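Local atomic coordinates of Asp/Glu-specific dipeptidyl-peptidase (Flavobacterium psychrophilum, PDB entry 5JXF), a protein that removes dipeptides from the N-terminus of oligopeptides as a serine peptidase strictly specific for aspartate or glutamate at the P1 position. Residues A[606-611]-A[641-646]; A[236-241]-A[708-713]; A[64-69]-A[281-286]. All blocks are in the same frame, centred on the assembly; numbering follows the deposited sequence.

Interaction 1: A[606-611]-A[641-646]; sequences TTYLDG and YGENGK
Lys646 lays its aliphatic end over the ring of Tyr608, a CH-pi contact made where a type I' beta turn, Glu643 to Lys646, comes up against the junction of strand 601-608 with helix 609-615. Lys646 CE stands 3.9 Å from the centroid of the Tyr608 ring and only 18° off its normal, displaced toward the rim on the CG side. Nearer the backbone, Lys646 CB touches Tyr608 CD2 at 3.8 Å, and the two side chains run at about a right angle to each other. Bends late in the lysine chain turn its ammonium group past the ring toward Asp610 in the first turn of the helix, where NZ and Asp610 OD2 form a long salt bridge of 3.7 Å. Lys646 thus joins an aromatic face and a carboxylate at once, though the charge pairing is loose. At the ring's edge, near its plane, Glu643 OE1 lies 3.7 Å from Tyr608 OH without a hydrogen bond; the carboxylate is turned 49° from the ring, and its other oxygen, OE2, is engaged in a salt bridge with Arg704. Farther out, the turn is closed by paired backbone bonds between Glu643 and Lys646, while Thr607 bonds through its backbone to Val649 and Cys650 of strand 648-653, and Leu609 to Leu647. The second subunit takes part as well: Asp599 of that chain accepts a hydrogen bond from Tyr608 N and packs against Asp610. At the phenol oxygen, Thr606 OG1 donates a weak hydrogen bond of 3.3 Å to Tyr608 OH.

Interaction 2: A[236-241]-A[708-713]; sequences GDFSMF and FIVDKF
Phe238 pushes the far end of its ring between Ile709 and Val710 of helix 703-713, and this apolar wedge is the close-packed part of the contact. Ile709 CG2 meets the ring edge in plane, 3.7 Å from Phe238 CE1. Val710 CG2 approaches Phe238 CE2 obliquely at 3.8 Å. The same methyl also receives the end of Met240, whose CE lies 3.7 Å from Val710 CG2; the extended methionine chain spans the gap to the helix and crosses the valine at about a right angle. A chi1 of 82°, with Phe238 CG between its backbone N and carbonyl carbon, turns the CE1-CZ-CE2 end of the ring to face the helix. All four touching residues are buried, and no hydrogen bond crosses between the segments. The looser side is the last helical turn, where a wider pi-type turn spans 709-713 and the partly exposed Lys712 and Phe713 do not touch segment 236-241. Leu97 of strand 95-98 also touches both Phe238 and Met240. Asp237, just before Phe238, is the centre of an inverse gamma turn and hydrogen-bonds through OD2 to His101 ND1, the Asp-His pairing of a serine-peptidase charge relay, a role assigned to both residues by similarity.

Interaction 3: A[64-69]-A[281-286]; sequences DDIYSV and MVMGYP
A small, buried, wholly apolar contact joins Ile66 of the short, weakly bonded helix 63-66 to one face of strand 279-284, which belongs to the antiparallel sheet that also carries strand 665-667, just after Ser662. A single residue, Ile66, carries the helix side, and its two branches are shared between two methionines. Its longer branch meets Met281 tip to tip: Ile66 CD1 lies 3.5 Å from Met281 SD, with Met281 CE a little farther away at 4.2 Å. The shorter branch serves the second methionine, Ile66 CG2 lying 3.9 Å from Met283 CE, and here the side chains pass at a slant. Met281 and Met283 are two apart on the strand and therefore emerge from the same face of the sheet, both directed at the helix. In each, CG is placed opposite the backbone N (chi1 -162° and -163°), which carries both chains toward Ile66, and the bend at chi3 leaves SD of Met281 but CE of Met283 as the touching atom. The backbones stay well separated, 9.3 Å between the CA atoms of Ile66 and Met283, so that the flexible thioether chains bridge the distance. No hydrogen bond crosses the contact. Beyond the pair, Val587 of the neighbouring strand 586-591 touches both methionines, and Val667 of strand 665-667 borders Met281 from the other adjoining strand. On the helix side, backbone bonds tie Asp65 to Leu74 and Ile66 to Lys75, while Tyr67, the next residue, packs on Ser143 of strand 138-146 and hydrogen-bonds through OH to Ile144 N. Ile66 thus faces strand 279-284, itself paired between strands 586-591 and 665-667.

How the interactions relate
Interactions 1 and 2 are neighbours, their centres 16 Å apart, and they touch directly: Tyr641 packs on Phe708, and its OH approaches Asp711 OD2 at an unusually short, hence doubtful, distance. Along the chain, interaction 1 is nested within the long loop that interaction 2 closes, whereas the segments of interactions 2 and 3 alternate. Interaction 3 stands apart, its centre 30 Å from that of interaction 1 and 25 Å from that of interaction 2, yet it shares the same antiparallel sheet with interaction 1. Interaction 2 holds Asp237, assigned by similarity to the charge relay. The Phe238 side chain lies about 12 Å from the bound arginine, and that of Met283 about 13 Å from the bound aspartic acid.

Interaction 1: A[606-611]-A[641-646]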
loop_
_atom_site.group_PDB
_atom_site.type_symbol
_atom_site.label_atom_id
_atom_site.label_comp_id
_atom_site.label_asym_id
_atom_site.label_seq_id
_atom_site.Cartn_x
_atom_site.Cartn_y
_atom_site.Cartn_z
ATOM N N THR A 606 0.152 0.414 -17.646
ATOM C CA THR A 606 1.303 1.289 -17.921
ATOM C C THR A 606 1.558 2.321 -16.821
ATOM O O THR A 606 0.620 2.784 -16.183
ATOM C CB THR A 606 1.123 2.063 -19.249
ATOM O OG1 THR A 606 -0.001 2.945 -19.139
ATOM C CG2 THR A 606 0.922 1.108 -20.438
ATOM N N THR A 607 2.820 2.682 -16.603
ATOM C CA THR A 607 3.159 3.737 -15.643
ATOM C C THR A 607 3.852 4.910 -16.354
ATOM O O THR A 607 4.329 4.765 -17.478
ATOM C CB THR A 607 4.094 3.236 -14.498
ATOM O OG1 THR A 607 5.192 2.495 -15.052
ATOM C CG2 THR A 607 3.357 2.369 -13.480
ATOM N N TYR A 608 3.922 6.055 -15.676
ATOM C CA TYR A 608 4.527 7.276 -16.221
ATOM C C TYR A 608 5.465 7.949 -15.209
ATOM O O TYR A 608 5.412 7.655 -14.021
ATOM C CB TYR A 608 3.425 8.264 -16.687
ATOM C CG TYR A 608 2.557 7.650 -17.767
ATOM C CD1 TYR A 608 1.487 6.826 -17.440
ATOM C CD2 TYR A 608 2.854 7.835 -19.113
ATOM C CE1 TYR A 608 0.725 6.220 -18.427
ATOM C CE2 TYR A 608 2.089 7.242 -20.111
ATOM C CZ TYR A 608 1.029 6.437 -19.763
ATOM O OH TYR A 608 0.262 5.849 -20.743
ATOM N N LEU A 609 6.326 8.844 -15.685
ATOM C CA LEU A 609 7.330 9.468 -14.832
ATOM C C LEU A 609 6.710 10.290 -13.703
ATOM O O LEU A 609 7.319 10.482 -12.640
ATOM C CB LEU A 609 8.244 10.357 -15.664
ATOM C CG LEU A 609 9.435 11.008 -14.963
ATOM C CD1 LEU A 609 10.259 9.982 -14.228
ATOM C CD2 LEU A 609 10.302 11.775 -15.969
ATOM N N ASP A 610 5.501 10.784 -13.915
ATOM C CA ASP A 610 4.888 11.579 -12.846
ATOM C C ASP A 610 4.523 10.637 -11.688
ATOM O O ASP A 610 4.454 11.047 -10.533
ATOM C CB ASP A 610 3.688 12.403 -13.373
ATOM C CG ASP A 610 2.477 11.561 -13.723
ATOM O OD1 ASP A 610 2.605 10.329 -13.872
ATOM O OD2 ASP A 610 1.378 12.146 -13.853
ATOM N N GLY A 611 4.353 9.358 -11.998
ATOM C CA GLY A 611 4.171 8.340 -10.978
ATOM C C GLY A 611 5.424 8.126 -10.151
ATOM O O GLY A 611 5.370 7.825 -8.959
ATOM N N TYR A 641 10.702 10.729 -27.364
ATOM C CA TYR A 641 10.366 9.621 -26.478
ATOM C C TYR A 641 9.062 9.851 -25.723
ATOM O O TYR A 641 8.576 8.960 -25.034
ATOM C CB TYR A 641 11.495 9.387 -25.486
ATOM C CG TYR A 641 12.828 9.411 -26.149
ATOM C CD1 TYR A 641 13.173 8.443 -27.084
ATOM C CD2 TYR A 641 13.732 10.417 -25.868
ATOM C CE1 TYR A 641 14.403 8.477 -27.713
ATOM C CE2 TYR A 641 14.953 10.461 -26.487
ATOM C CZ TYR A 641 15.288 9.484 -27.406
ATOM O OH TYR A 641 16.514 9.538 -28.014
ATOM N N GLY A 642 8.503 11.049 -25.847
ATOM C CA GLY A 642 7.273 11.375 -25.153
ATOM C C GLY A 642 6.004 11.007 -25.897
ATOM O O GLY A 642 6.009 10.755 -27.091
ATOM N N GLU A 643 4.897 10.989 -25.163
ATOM C CA GLU A 643 3.603 10.597 -25.703
ATOM C C GLU A 643 2.548 11.570 -25.196
ATOM O O GLU A 643 2.056 11.406 -24.079
ATOM C CB GLU A 643 3.266 9.165 -25.272
ATOM C CG GLU A 643 1.926 8.643 -25.765
ATOM C CD GLU A 643 1.669 7.211 -25.321
ATOM O OE1 GLU A 643 1.334 7.007 -24.130
ATOM O OE2 GLU A 643 1.830 6.288 -26.159
ATOM N N ASN A 644 2.220 12.588 -25.991
ATOM C CA ASN A 644 1.270 13.617 -25.559
ATOM C C ASN A 644 1.700 14.295 -24.260
ATOM O O ASN A 644 0.865 14.538 -23.393
ATOM C CB ASN A 644 -0.138 13.031 -25.348
ATOM C CG ASN A 644 -0.613 12.181 -26.511
ATOM O OD1 ASN A 644 -0.196 12.371 -27.654
ATOM N ND2 ASN A 644 -1.500 11.232 -26.219
ATOM N N GLY A 645 2.993 14.571 -24.103
ATOM C CA GLY A 645 3.472 15.285 -22.922
ATOM C C GLY A 645 3.767 14.438 -21.689
ATOM O O GLY A 645 4.124 14.976 -20.639
ATOM N N LYS A 646 3.630 13.117 -21.817
ATOM C CA LYS A 646 3.911 12.188 -20.727
ATOM C C LYS A 646 5.059 11.227 -21.107
ATOM O O LYS A 646 5.232 10.927 -22.279
ATOM C CB LYS A 646 2.652 11.397 -20.379
ATOM C CG LYS A 646 1.404 12.272 -20.217
ATOM C CD LYS A 646 0.188 11.460 -19.778
ATOM C CE LYS A 646 0.467 10.689 -18.507
ATOM N NZ LYS A 646 1.235 11.510 -17.527
#

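Interaction 2: A[236-241]-A[708-713]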
loop_
_atom_site.group_PDB
_atom_site.type_symbol
_atom_site.label_atom_id
_atom_site.label_comp_id
_atom_site.label_asym_id
_atom_site.label_seq_id
_atom_site.Cartn_x
_atom_site.Cartn_y
_atom_site.Cartn_z
ATOM N N GLY A 236 13.712 2.378 -13.976
ATOM C CA GLY A 236 14.437 2.260 -15.233
ATOM C C GLY A 236 15.504 1.180 -15.154
ATOM O O GLY A 236 16.698 1.466 -15.163
ATOM N N ASP A 237 15.067 -0.066 -15.083
ATOM C CA ASP A 237 15.961 -1.155 -14.726
ATOM C C ASP A 237 16.726 -1.649 -15.956
ATOM O O ASP A 237 16.304 -2.616 -16.570
ATOM C CB ASP A 237 15.158 -2.300 -14.098
ATOM C CG ASP A 237 16.049 -3.334 -13.374
ATOM O OD1 ASP A 237 17.282 -3.334 -13.577
ATOM O OD2 ASP A 237 15.507 -4.167 -12.618
ATOM N N PHE A 238 17.822 -0.978 -16.321
ATOM C CA PHE A 238 18.607 -1.410 -17.474
ATOM C C PHE A 238 20.102 -1.103 -17.374
ATOM O O PHE A 238 20.527 -0.258 -16.588
ATOM C CB PHE A 238 18.048 -0.789 -18.761
ATOM C CG PHE A 238 18.508 0.615 -19.020
ATOM C CD1 PHE A 238 17.844 1.698 -18.453
ATOM C CD2 PHE A 238 19.598 0.852 -19.853
ATOM C CE1 PHE A 238 18.266 2.999 -18.702
ATOM C CE2 PHE A 238 20.036 2.127 -20.107
ATOM C CZ PHE A 238 19.358 3.222 -19.535
ATOM N N SER A 239 20.896 -1.810 -18.177
ATOM C CA SER A 239 22.302 -1.455 -18.370
ATOM C C SER A 239 22.745 -1.967 -19.745
ATOM O O SER A 239 22.072 -2.797 -20.345
ATOM C CB SER A 239 23.184 -2.024 -17.257
ATOM O OG SER A 239 23.079 -3.438 -17.191
ATOM N N MET A 240 23.848 -1.438 -20.253
ATOM C CA MET A 240 24.284 -1.756 -21.605
ATOM C C MET A 240 25.701 -2.278 -21.626
ATOM O O MET A 240 26.581 -1.768 -20.939
ATOM C CB MET A 240 24.168 -0.543 -22.516
ATOM C CG MET A 240 22.725 -0.128 -22.775
ATOM S SD MET A 240 22.556 1.187 -23.987
ATOM C CE MET A 240 20.774 1.232 -24.217
ATOM N N PHE A 241 25.899 -3.315 -22.425
ATOM C CA PHE A 241 27.206 -3.935 -22.572
ATOM C C PHE A 241 27.515 -4.038 -24.053
ATOM O O PHE A 241 26.625 -3.797 -24.876
ATOM C CB PHE A 241 27.212 -5.310 -21.904
ATOM C CG PHE A 241 27.201 -5.254 -20.397
ATOM C CD1 PHE A 241 26.020 -5.018 -19.702
ATOM C CD2 PHE A 241 28.377 -5.419 -19.673
ATOM C CE1 PHE A 241 26.020 -4.969 -18.325
ATOM C CE2 PHE A 241 28.379 -5.377 -18.295
ATOM C CZ PHE A 241 27.201 -5.152 -17.622
ATOM N N PHE A 708 15.211 7.479 -23.517
ATOM C CA PHE A 708 15.178 8.755 -22.797
ATOM C C PHE A 708 16.324 8.870 -21.781
ATOM O O PHE A 708 16.994 9.897 -21.697
ATOM C CB PHE A 708 13.832 8.938 -22.077
ATOM C CG PHE A 708 13.762 10.170 -21.219
ATOM C CD1 PHE A 708 13.429 11.406 -21.771
ATOM C CD2 PHE A 708 14.018 10.099 -19.861
ATOM C CE1 PHE A 708 13.363 12.548 -20.977
ATOM C CE2 PHE A 708 13.941 11.236 -19.060
ATOM C CZ PHE A 708 13.618 12.467 -19.620
ATOM N N ILE A 709 16.557 7.814 -21.015
ATOM C CA ILE A 709 17.581 7.895 -19.992
ATOM C C ILE A 709 18.976 7.922 -20.645
ATOM O O ILE A 709 19.826 8.730 -20.273
ATOM C CB ILE A 709 17.463 6.736 -19.013
ATOM C CG1 ILE A 709 16.192 6.898 -18.179
ATOM C CG2 ILE A 709 18.683 6.674 -18.108
ATOM C CD1 ILE A 709 16.287 8.042 -17.166
ATOM N N VAL A 710 19.195 7.056 -21.632
ATOM C CA VAL A 710 20.445 7.065 -22.388
ATOM C C VAL A 710 20.720 8.451 -22.989
ATOM O O VAL A 710 21.851 8.977 -22.967
ATOM C CB VAL A 710 20.404 6.017 -23.524
ATOM C CG1 VAL A 710 21.642 6.136 -24.388
ATOM C CG2 VAL A 710 20.240 4.616 -22.942
ATOM N N ASP A 711 19.657 9.047 -23.506
ATOM C CA ASP A 711 19.763 10.246 -24.308
ATOM C C ASP A 711 19.670 11.536 -23.484
ATOM O O ASP A 711 20.663 12.253 -23.331
ATOM C CB ASP A 711 18.668 10.219 -25.374
ATOM C CG ASP A 711 18.771 11.347 -26.353
ATOM O OD1 ASP A 711 19.531 12.303 -26.102
ATOM O OD2 ASP A 711 18.077 11.274 -27.389
ATOM N N LYS A 712 18.472 11.851 -22.995
ATOM C CA LYS A 712 18.244 13.145 -22.344
ATOM C C LYS A 712 18.988 13.251 -21.023
ATOM O O LYS A 712 19.462 14.324 -20.662
ATOM C CB LYS A 712 16.753 13.384 -22.119
ATOM C CG LYS A 712 16.001 13.741 -23.389
ATOM C CD LYS A 712 16.313 15.187 -23.817
ATOM C CE LYS A 712 15.481 15.578 -25.020
ATOM N NZ LYS A 712 15.553 14.501 -26.050
ATOM N N PHE A 713 19.107 12.129 -20.313
ATOM C CA PHE A 713 19.693 12.159 -18.985
ATOM C C PHE A 713 21.216 12.048 -19.050
ATOM O O PHE A 713 21.926 12.869 -18.465
ATOM C CB PHE A 713 19.097 11.044 -18.113
ATOM C CG PHE A 713 19.640 11.011 -16.703
ATOM C CD1 PHE A 713 19.130 11.844 -15.727
ATOM C CD2 PHE A 713 20.664 10.130 -16.357
ATOM C CE1 PHE A 713 19.628 11.815 -14.427
ATOM C CE2 PHE A 713 21.178 10.095 -15.069
ATOM C CZ PHE A 713 20.652 10.930 -14.094
#

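Interaction 3: A[64-69]-A[281-286]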
loop_
_atom_site.group_PDB
_atom_site.type_symbol
_atom_site.label_atom_id
_atom_site.label_comp_id
_atom_site.label_asym_id
_atom_site.label_seq_id
_atom_site.Cartn_x
_atom_site.Cartn_y
_atom_site.Cartn_z
ATOM N N ASP A 64 9.301 -19.296 -38.181
ATOM C CA ASP A 64 10.618 -19.304 -38.821
ATOM C C ASP A 64 11.388 -17.997 -38.636
ATOM O O ASP A 64 12.613 -17.988 -38.759
ATOM C CB ASP A 64 10.497 -19.614 -40.317
ATOM C CG ASP A 64 10.692 -21.092 -40.625
ATOM O OD1 ASP A 64 11.842 -21.584 -40.527
ATOM O OD2 ASP A 64 9.692 -21.763 -40.962
ATOM N N ASP A 65 10.678 -16.902 -38.352
ATOM C CA ASP A 65 11.318 -15.635 -38.006
ATOM C C ASP A 65 11.923 -15.667 -36.606
ATOM O O ASP A 65 12.851 -14.918 -36.299
ATOM C CB ASP A 65 10.319 -14.466 -38.073
ATOM C CG ASP A 65 9.825 -14.185 -39.481
ATOM O OD1 ASP A 65 10.646 -13.788 -40.328
ATOM O OD2 ASP A 65 8.606 -14.309 -39.729
ATOM N N ILE A 66 11.365 -16.506 -35.744
ATOM C CA ILE A 66 11.783 -16.575 -34.347
ATOM C C ILE A 66 12.940 -17.541 -34.187
ATOM O O ILE A 66 13.908 -17.246 -33.484
ATOM C CB ILE A 66 10.622 -17.025 -33.421
ATOM C CG1 ILE A 66 9.427 -16.063 -33.551
ATOM C CG2 ILE A 66 11.109 -17.154 -31.978
ATOM C CD1 ILE A 66 8.167 -16.514 -32.835
ATOM N N TYR A 67 12.828 -18.698 -34.840
ATOM C CA TYR A 67 13.885 -19.709 -34.817
ATOM C C TYR A 67 14.077 -20.368 -36.196
ATOM O O TYR A 67 13.120 -20.816 -36.820
ATOM C CB TYR A 67 13.586 -20.795 -33.773
ATOM C CG TYR A 67 14.632 -21.901 -33.724
ATOM C CD1 TYR A 67 15.722 -21.809 -32.876
ATOM C CD2 TYR A 67 14.528 -23.023 -34.539
ATOM C CE1 TYR A 67 16.681 -22.805 -32.826
ATOM C CE2 TYR A 67 15.491 -24.030 -34.510
ATOM C CZ TYR A 67 16.563 -23.916 -33.647
ATOM O OH TYR A 67 17.515 -24.905 -33.599
ATOM N N SER A 68 15.325 -20.443 -36.641
ATOM C CA SER A 68 15.661 -21.090 -37.910
ATOM C C SER A 68 17.120 -21.524 -37.928
ATOM O O SER A 68 17.955 -20.889 -37.289
ATOM C CB SER A 68 15.387 -20.141 -39.078
ATOM O OG SER A 68 15.773 -20.737 -40.311
ATOM N N VAL A 69 17.430 -22.599 -38.651
ATOM C CA VAL A 69 18.823 -22.989 -38.865
ATOM C C VAL A 69 19.235 -22.710 -40.304
ATOM O O VAL A 69 20.396 -22.876 -40.676
ATOM C CB VAL A 69 19.071 -24.473 -38.540
ATOM C CG1 VAL A 69 18.691 -24.761 -37.083
ATOM C CG2 VAL A 69 18.305 -25.371 -39.507
ATOM N N MET A 281 5.861 -10.630 -27.020
ATOM C CA MET A 281 6.566 -11.886 -26.927
ATOM C C MET A 281 7.877 -11.685 -26.175
ATOM O O MET A 281 8.684 -10.810 -26.500
ATOM C CB MET A 281 6.825 -12.466 -28.326
ATOM C CG MET A 281 7.166 -13.926 -28.314
ATOM S SD MET A 281 7.801 -14.550 -29.905
ATOM C CE MET A 281 9.281 -13.604 -30.069
ATOM N N VAL A 282 8.086 -12.522 -25.172
ATOM C CA VAL A 282 9.301 -12.455 -24.397
ATOM C C VAL A 282 10.160 -13.727 -24.607
ATOM O O VAL A 282 9.705 -14.848 -24.425
ATOM C CB VAL A 282 8.967 -12.244 -22.901
ATOM C CG1 VAL A 282 10.222 -12.179 -22.089
ATOM C CG2 VAL A 282 8.134 -10.942 -22.706
ATOM N N MET A 283 11.404 -13.526 -25.003
ATOM C CA MET A 283 12.340 -14.624 -25.228
ATOM C C MET A 283 13.457 -14.525 -24.191
ATOM O O MET A 283 14.012 -13.458 -23.971
ATOM C CB MET A 283 12.906 -14.561 -26.653
ATOM C CG MET A 283 13.568 -15.849 -27.141
ATOM S SD MET A 283 14.103 -15.759 -28.904
ATOM C CE MET A 283 12.785 -14.660 -29.476
ATOM N N GLY A 284 13.769 -15.613 -23.510
ATOM C CA GLY A 284 14.820 -15.521 -22.523
ATOM C C GLY A 284 15.247 -16.852 -21.966
ATOM O O GLY A 284 14.935 -17.912 -22.526
ATOM N N TYR A 285 15.976 -16.793 -20.857
ATOM C CA TYR A 285 16.516 -18.001 -20.247
ATOM C C TYR A 285 16.024 -18.203 -18.798
ATOM O O TYR A 285 16.807 -18.137 -17.845
ATOM C CB TYR A 285 18.044 -17.967 -20.300
ATOM C CG TYR A 285 18.590 -17.825 -21.712
ATOM C CD1 TYR A 285 18.626 -16.577 -22.338
ATOM C CD2 TYR A 285 19.093 -18.930 -22.408
ATOM C CE1 TYR A 285 19.102 -16.440 -23.625
ATOM C CE2 TYR A 285 19.584 -18.791 -23.720
ATOM C CZ TYR A 285 19.585 -17.550 -24.305
ATOM O OH TYR A 285 20.061 -17.365 -25.569
ATOM N N PRO A 286 14.726 -18.488 -18.642
ATOM C CA PRO A 286 14.159 -18.740 -17.311
ATOM C C PRO A 286 14.877 -19.895 -16.623
ATOM O O PRO A 286 15.067 -20.971 -17.208
ATOM C CB PRO A 286 12.700 -19.091 -17.607
ATOM C CG PRO A 286 12.706 -19.624 -19.000
ATOM C CD PRO A 286 13.764 -18.792 -19.715
#